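Local coordinates for CRISPR protein (Archaeoglobus fulgidus, PDB 4MJK) that probably serves as the Cas5 subunit of a type I-A Cascade complex, which uses CRISPR RNA to recognise invading DNA, at residues T34-A39 with W130-K135; D184-R189 with G248-Y253. All coordinates share one frame; numbering follows the deposited sequence.

Overall arrangement
Both contacts lean on the same six-stranded antiparallel sheet, from different elements and at different depths. Contact 1 is core: helix 33-46 meets strand 127-134 through aromatic and aliphatic side chains alone, and every touching residue is buried. Contact 2 lies nearer the surface, about 17 Å from the centre of the chain, where the start of strand 186-193 in a small three-stranded sheet approaches the start of strand 250-255. There a single Val-Phe pair gives way to carbonyl, water and glycine. The contact centres are about 19 Å apart, yet the segments meet directly: Val133 CG2 packs 3.8 Å from Tyr253 CB, joining the two neighbourhoods.

Contact 1. Residues T34-A39 with W130-K135; sequences TTFLGA and WFLVFK
The ring of Phe36 lies flat on the indole of Trp130, one face to one face: its centroid is 3.9 Å from that of the five-membered ring, and the planes are tilted by only 25°. Phe36 CD1 sits over the middle of the indole, 3.4 Å from Trp130 CE2. The stack is thus centred on the indole side, whereas Trp130 CG meets the phenyl face toward its rim. The two side chains run antiparallel, one leaving the helix and the other the strand. A trans first torsion (chi1 -176°) swings the Phe36 ring off the helix onto the indole. Leu132 fills the adjoining place: its CD2 comes obliquely to Phe36 CE2 at 3.7 Å and also touches Leu37 CD2 at 4.0 Å. A flat ring suits Phe36 because it can lie face to face on the equally flat, wide indole and cover much of its surface, while the branched ends of the two leucines pack beside the rings. All four residues are buried and purely packed together, with dispersion and the hydrophobic effect holding them.

Strands 2-10, 66-73, 127-134 and 157-170 have the order of a ferredoxin-like fold, as expected of a Cas5 protein. Helix 33-46 belongs to the crossover from strand 2-10 to strand 66-73, and here it rests on strand 127-134, which runs between those two; the axes of residues 34-39 and 130-134 cross at -76°. Trp130 also meets Trp71, Val8 and Phe10, and Leu132 touches Ile69, so both flanking strands share the core between helix and sheet.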
loop_
_atom_site.group_PDB
_atom_site.type_symbol
_atom_site.label_atom_id
_atom_site.label_comp_id
_atom_site.label_asym_id
_atom_site.label_seq_id
_atom_site.Cartn_x
_atom_site.Cartn_y
_atom_site.Cartn_z
ATOM N N THR A 34 -0.548 -20.979 0.787
ATOM C CA THR A 34 -1.403 -21.419 -0.320
ATOM C C THR A 34 -1.614 -20.288 -1.325
ATOM O O THR A 34 -1.875 -20.539 -2.506
ATOM C CB THR A 34 -2.761 -21.974 0.118
ATOM O OG1 THR A 34 -3.418 -21.042 0.988
ATOM C CG2 THR A 34 -2.578 -23.308 0.853
ATOM N N THR A 35 -1.501 -19.046 -0.851
ATOM C CA THR A 35 -1.621 -17.889 -1.738
ATOM C C THR A 35 -0.416 -17.806 -2.679
ATOM O O THR A 35 -0.566 -17.577 -3.885
ATOM C CB THR A 35 -1.823 -16.580 -0.942
ATOM O OG1 THR A 35 -3.039 -16.680 -0.181
ATOM C CG2 THR A 35 -1.928 -15.375 -1.873
ATOM N N PHE A 36 0.777 -18.012 -2.126
ATOM C CA PHE A 36 1.989 -18.064 -2.925
ATOM C C PHE A 36 1.925 -19.223 -3.908
ATOM O O PHE A 36 2.270 -19.067 -5.082
ATOM C CB PHE A 36 3.229 -18.230 -2.044
ATOM C CG PHE A 36 4.506 -18.195 -2.818
ATOM C CD1 PHE A 36 5.155 -16.986 -3.054
ATOM C CD2 PHE A 36 5.034 -19.353 -3.363
ATOM C CE1 PHE A 36 6.322 -16.942 -3.787
ATOM C CE2 PHE A 36 6.205 -19.312 -4.097
ATOM C CZ PHE A 36 6.847 -18.111 -4.317
ATOM N N LEU A 37 1.488 -20.391 -3.432
ATOM C CA LEU A 37 1.350 -21.555 -4.316
ATOM C C LEU A 37 0.309 -21.325 -5.413
ATOM O O LEU A 37 0.487 -21.779 -6.531
ATOM C CB LEU A 37 1.010 -22.827 -3.527
ATOM C CG LEU A 37 2.166 -23.401 -2.701
ATOM C CD1 LEU A 37 1.690 -24.547 -1.842
ATOM C CD2 LEU A 37 3.341 -23.841 -3.593
ATOM N N GLY A 38 -0.784 -20.641 -5.084
ATOM C CA GLY A 38 -1.796 -20.311 -6.080
ATOM C C GLY A 38 -1.233 -19.424 -7.181
ATOM O O GLY A 38 -1.640 -19.521 -8.336
ATOM N N ALA A 39 -0.300 -18.544 -6.821
ATOM C CA ALA A 39 0.346 -17.676 -7.808
ATOM C C ALA A 39 1.239 -18.486 -8.744
ATOM O O ALA A 39 1.247 -18.260 -9.953
ATOM C CB ALA A 39 1.144 -16.567 -7.124
ATOM N N TRP A 130 11.174 -16.353 -0.556
ATOM C CA TRP A 130 10.587 -17.666 -0.293
ATOM C C TRP A 130 11.605 -18.765 -0.567
ATOM O O TRP A 130 12.428 -18.658 -1.485
ATOM C CB TRP A 130 9.349 -17.916 -1.156
ATOM C CG TRP A 130 8.058 -17.444 -0.546
ATOM C CD1 TRP A 130 7.189 -18.171 0.221
ATOM C CD2 TRP A 130 7.485 -16.138 -0.675
ATOM N NE1 TRP A 130 6.105 -17.392 0.583
ATOM C CE2 TRP A 130 6.267 -16.139 0.047
ATOM C CE3 TRP A 130 7.887 -14.968 -1.324
ATOM C CZ2 TRP A 130 5.449 -15.007 0.143
ATOM C CZ3 TRP A 130 7.057 -13.842 -1.247
ATOM C CH2 TRP A 130 5.860 -13.869 -0.511
ATOM N N PHE A 131 11.545 -19.819 0.241
ATOM C CA PHE A 131 12.396 -20.986 0.076
ATOM C C PHE A 131 11.425 -22.155 0.056
ATOM O O PHE A 131 10.795 -22.476 1.079
ATOM C CB PHE A 131 13.391 -21.069 1.252
ATOM C CG PHE A 131 14.420 -22.180 1.144
ATOM C CD1 PHE A 131 14.482 -23.003 0.034
ATOM C CD2 PHE A 131 15.333 -22.384 2.174
ATOM C CE1 PHE A 131 15.441 -24.022 -0.048
ATOM C CE2 PHE A 131 16.304 -23.398 2.090
ATOM C CZ PHE A 131 16.347 -24.213 0.976
ATOM N N LEU A 132 11.269 -22.750 -1.127
ATOM C CA LEU A 132 10.382 -23.882 -1.332
ATOM C C LEU A 132 11.223 -25.116 -1.616
ATOM O O LEU A 132 12.268 -25.025 -2.276
ATOM C CB LEU A 132 9.428 -23.632 -2.511
ATOM C CG LEU A 132 8.190 -22.765 -2.211
ATOM C CD1 LEU A 132 8.607 -21.334 -1.933
ATOM C CD2 LEU A 132 7.184 -22.813 -3.363
ATOM N N VAL A 133 10.776 -26.263 -1.114
ATOM C CA VAL A 133 11.457 -27.522 -1.399
ATOM C C VAL A 133 10.419 -28.495 -1.949
ATOM O O VAL A 133 9.352 -28.634 -1.366
ATOM C CB VAL A 133 12.112 -28.142 -0.129
ATOM C CG1 VAL A 133 12.763 -29.498 -0.475
ATOM C CG2 VAL A 133 13.152 -27.184 0.486
ATOM N N PHE A 134 10.725 -29.147 -3.072
ATOM C CA PHE A 134 9.842 -30.161 -3.653
ATOM C C PHE A 134 10.514 -31.539 -3.738
ATOM O O PHE A 134 11.734 -31.645 -3.818
ATOM C CB PHE A 134 9.384 -29.744 -5.054
ATOM C CG PHE A 134 8.518 -28.516 -5.068
ATOM C CD1 PHE A 134 7.153 -28.615 -4.849
ATOM C CD2 PHE A 134 9.069 -27.265 -5.304
ATOM C CE1 PHE A 134 6.343 -27.481 -4.866
ATOM C CE2 PHE A 134 8.270 -26.123 -5.319
ATOM C CZ PHE A 134 6.912 -26.231 -5.100
ATOM N N LYS A 135 9.699 -32.592 -3.746
ATOM C CA LYS A 135 10.212 -33.959 -3.802
ATOM C C LYS A 135 10.936 -34.193 -5.126
ATOM O O LYS A 135 11.910 -34.951 -5.183
ATOM C CB LYS A 135 9.070 -34.958 -3.634
ATOM C CG LYS A 135 9.475 -36.282 -3.019
ATOM C CD LYS A 135 8.242 -37.144 -2.798
ATOM C CE LYS A 135 7.061 -36.273 -2.388
ATOM N NZ LYS A 135 5.795 -37.055 -2.312
#

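Contact 2. Residues D184-R189 with G248-Y253; sequences DGVELR and GDFKAY
Val186 and Phe250 meet by a CH-pi contact where a small antiparallel three-stranded sheet comes up against the large sheet built on the ferredoxin-like fold. Strand 241-246 of the small sheet runs through a short glycine-containing turn into strand 250-255 of the large one, and Val186 begins strand 186-193, which pairs with 241-246.

The tight part is the valine on the ring. Val186 CG2 stands over one face of Phe250, 3.7 Å from the ring centroid and 24° off the normal, displaced toward the CG end, where the Val186 CG2 to Phe250 CG distance is 3.4 Å. The valine comes in roughly perpendicular to the phenylalanine side chain. With CG1 anti to the backbone N (chi1 176°), it is the other methyl, CG2, that is presented to the ring. A beta-branched residue suits an extended strand and offers a compact methyl, while the buried phenylalanine supplies a flat surface to receive it. Val244, Phe180 and Pro181 extend this apolar patch.

The other side is more exposed and polar. Gly185 comes obliquely to the ring, its CA 4.3 Å from Phe250 CD1, and its positive phi of 112° is readily adopted by glycine. The close point here belongs to Asp184, whose CB points away from the contact: Asp184 O lies near the ring plane, 3.3 Å from Phe250 CE1. Asp249 is held on its own side by a bond from Tyr219 N to OD2. Between the two backbones sits one water, which donates to Asp184 O at 2.9 Å and accepts from Asp249 N at 2.8 Å.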
loop_
_atom_site.group_PDB
_atom_site.type_symbol
_atom_site.label_atom_id
_atom_site.label_comp_id
_atom_site.label_asym_id
_atom_site.label_seq_id
_atom_site.Cartn_x
_atom_site.Cartn_y
_atom_site.Cartn_z
ATOM N N ASP A 184 3.700 -30.489 16.491
ATOM C CA ASP A 184 4.456 -31.419 17.325
ATOM C C ASP A 184 5.564 -32.056 16.506
ATOM O O ASP A 184 5.331 -32.540 15.396
ATOM C CB ASP A 184 3.546 -32.488 17.936
ATOM C CG ASP A 184 4.024 -32.941 19.305
ATOM O OD1 ASP A 184 5.220 -33.266 19.447
ATOM O OD2 ASP A 184 3.205 -32.952 20.248
ATOM N N GLY A 185 6.777 -32.037 17.053
ATOM C CA GLY A 185 7.945 -32.505 16.328
ATOM C C GLY A 185 8.868 -31.346 16.011
ATOM O O GLY A 185 10.053 -31.527 15.704
ATOM N N VAL A 186 8.320 -30.140 16.093
ATOM C CA VAL A 186 9.102 -28.940 15.870
ATOM C C VAL A 186 9.079 -28.135 17.151
ATOM O O VAL A 186 8.006 -27.794 17.639
ATOM C CB VAL A 186 8.528 -28.099 14.708
ATOM C CG1 VAL A 186 9.308 -26.793 14.557
ATOM C CG2 VAL A 186 8.553 -28.896 13.411
ATOM N N GLU A 187 10.250 -27.855 17.718
ATOM C CA GLU A 187 10.309 -27.097 18.962
ATOM C C GLU A 187 11.254 -25.907 18.876
ATOM O O GLU A 187 12.451 -26.073 18.633
ATOM C CB GLU A 187 10.751 -28.000 20.114
ATOM C CG GLU A 187 10.821 -27.279 21.437
ATOM C CD GLU A 187 11.162 -28.209 22.604
ATOM O OE1 GLU A 187 10.270 -28.937 23.095
ATOM O OE2 GLU A 187 12.327 -28.203 23.034
ATOM N N LEU A 188 10.712 -24.713 19.092
ATOM C CA LEU A 188 11.531 -23.507 19.148
ATOM C C LEU A 188 12.285 -23.461 20.480
ATOM O O LEU A 188 11.725 -23.063 21.494
ATOM C CB LEU A 188 10.651 -22.257 18.974
ATOM C CG LEU A 188 11.314 -21.053 18.293
ATOM C CD1 LEU A 188 10.280 -19.953 17.983
ATOM C CD2 LEU A 188 12.486 -20.516 19.139
ATOM N N ARG A 189 13.556 -23.861 20.464
ATOM C CA ARG A 189 14.379 -23.961 21.680
ATOM C C ARG A 189 14.811 -22.609 22.268
ATOM O O ARG A 189 14.845 -22.418 23.497
ATOM C CB ARG A 189 15.619 -24.815 21.400
ATOM C CG ARG A 189 15.290 -26.232 20.960
ATOM C CD ARG A 189 14.726 -27.040 22.139
ATOM N NE ARG A 189 15.698 -27.114 23.220
ATOM C CZ ARG A 189 15.420 -27.391 24.490
ATOM N NH1 ARG A 189 14.175 -27.641 24.886
ATOM N NH2 ARG A 189 16.406 -27.419 25.373
ATOM N N GLY A 248 10.396 -36.123 14.408
ATOM C CA GLY A 248 9.064 -36.625 14.115
ATOM C C GLY A 248 8.789 -36.601 12.630
ATOM O O GLY A 248 9.610 -37.063 11.853
ATOM N N ASP A 249 7.641 -36.059 12.233
ATOM C CA ASP A 249 7.290 -35.945 10.806
ATOM C C ASP A 249 8.017 -34.808 10.055
ATOM O O ASP A 249 7.758 -34.579 8.869
ATOM C CB ASP A 249 5.775 -35.751 10.638
ATOM C CG ASP A 249 4.962 -36.821 11.355
ATOM O OD1 ASP A 249 5.348 -38.010 11.286
ATOM O OD2 ASP A 249 3.940 -36.473 11.994
ATOM N N PHE A 250 8.910 -34.095 10.740
ATOM C CA PHE A 250 9.500 -32.889 10.170
ATOM C C PHE A 250 10.991 -33.023 9.985
ATOM O O PHE A 250 11.644 -33.768 10.714
ATOM C CB PHE A 250 9.210 -31.679 11.057
ATOM C CG PHE A 250 7.758 -31.346 11.155
ATOM C CD1 PHE A 250 6.964 -31.938 12.132
ATOM C CD2 PHE A 250 7.174 -30.462 10.256
ATOM C CE1 PHE A 250 5.617 -31.645 12.222
ATOM C CE2 PHE A 250 5.829 -30.163 10.332
ATOM C CZ PHE A 250 5.044 -30.752 11.318
ATOM N N LYS A 251 11.514 -32.277 9.013
ATOM C CA LYS A 251 12.932 -32.250 8.700
ATOM C C LYS A 251 13.313 -30.825 8.354
ATOM O O LYS A 251 12.471 -30.041 7.929
ATOM C CB LYS A 251 13.234 -33.109 7.474
ATOM C CG LYS A 251 12.848 -34.585 7.589
ATOM C CD LYS A 251 13.803 -35.324 8.511
ATOM C CE LYS A 251 13.492 -36.812 8.552
ATOM N NZ LYS A 251 14.284 -37.470 9.616
ATOM N N ALA A 252 14.591 -30.518 8.500
ATOM C CA ALA A 252 15.161 -29.266 8.045
ATOM C C ALA A 252 15.819 -29.480 6.686
ATOM O O ALA A 252 16.504 -30.488 6.473
ATOM C CB ALA A 252 16.186 -28.780 9.049
ATOM N N TYR A 253 15.612 -28.544 5.763
ATOM C CA TYR A 253 16.231 -28.635 4.446
ATOM C C TYR A 253 17.196 -27.484 4.281
ATOM O O TYR A 253 16.841 -26.330 4.523
ATOM C CB TYR A 253 15.180 -28.624 3.331
ATOM C CG TYR A 253 14.273 -29.817 3.383
ATOM C CD1 TYR A 253 14.585 -30.985 2.694
ATOM C CD2 TYR A 253 13.114 -29.799 4.151
ATOM C CE1 TYR A 253 13.757 -32.097 2.757
ATOM C CE2 TYR A 253 12.273 -30.901 4.212
ATOM C CZ TYR A 253 12.609 -32.049 3.520
ATOM O OH TYR A 253 11.785 -33.149 3.590
HETATM O O HOH W 1 5.823 -35.159 14.165
#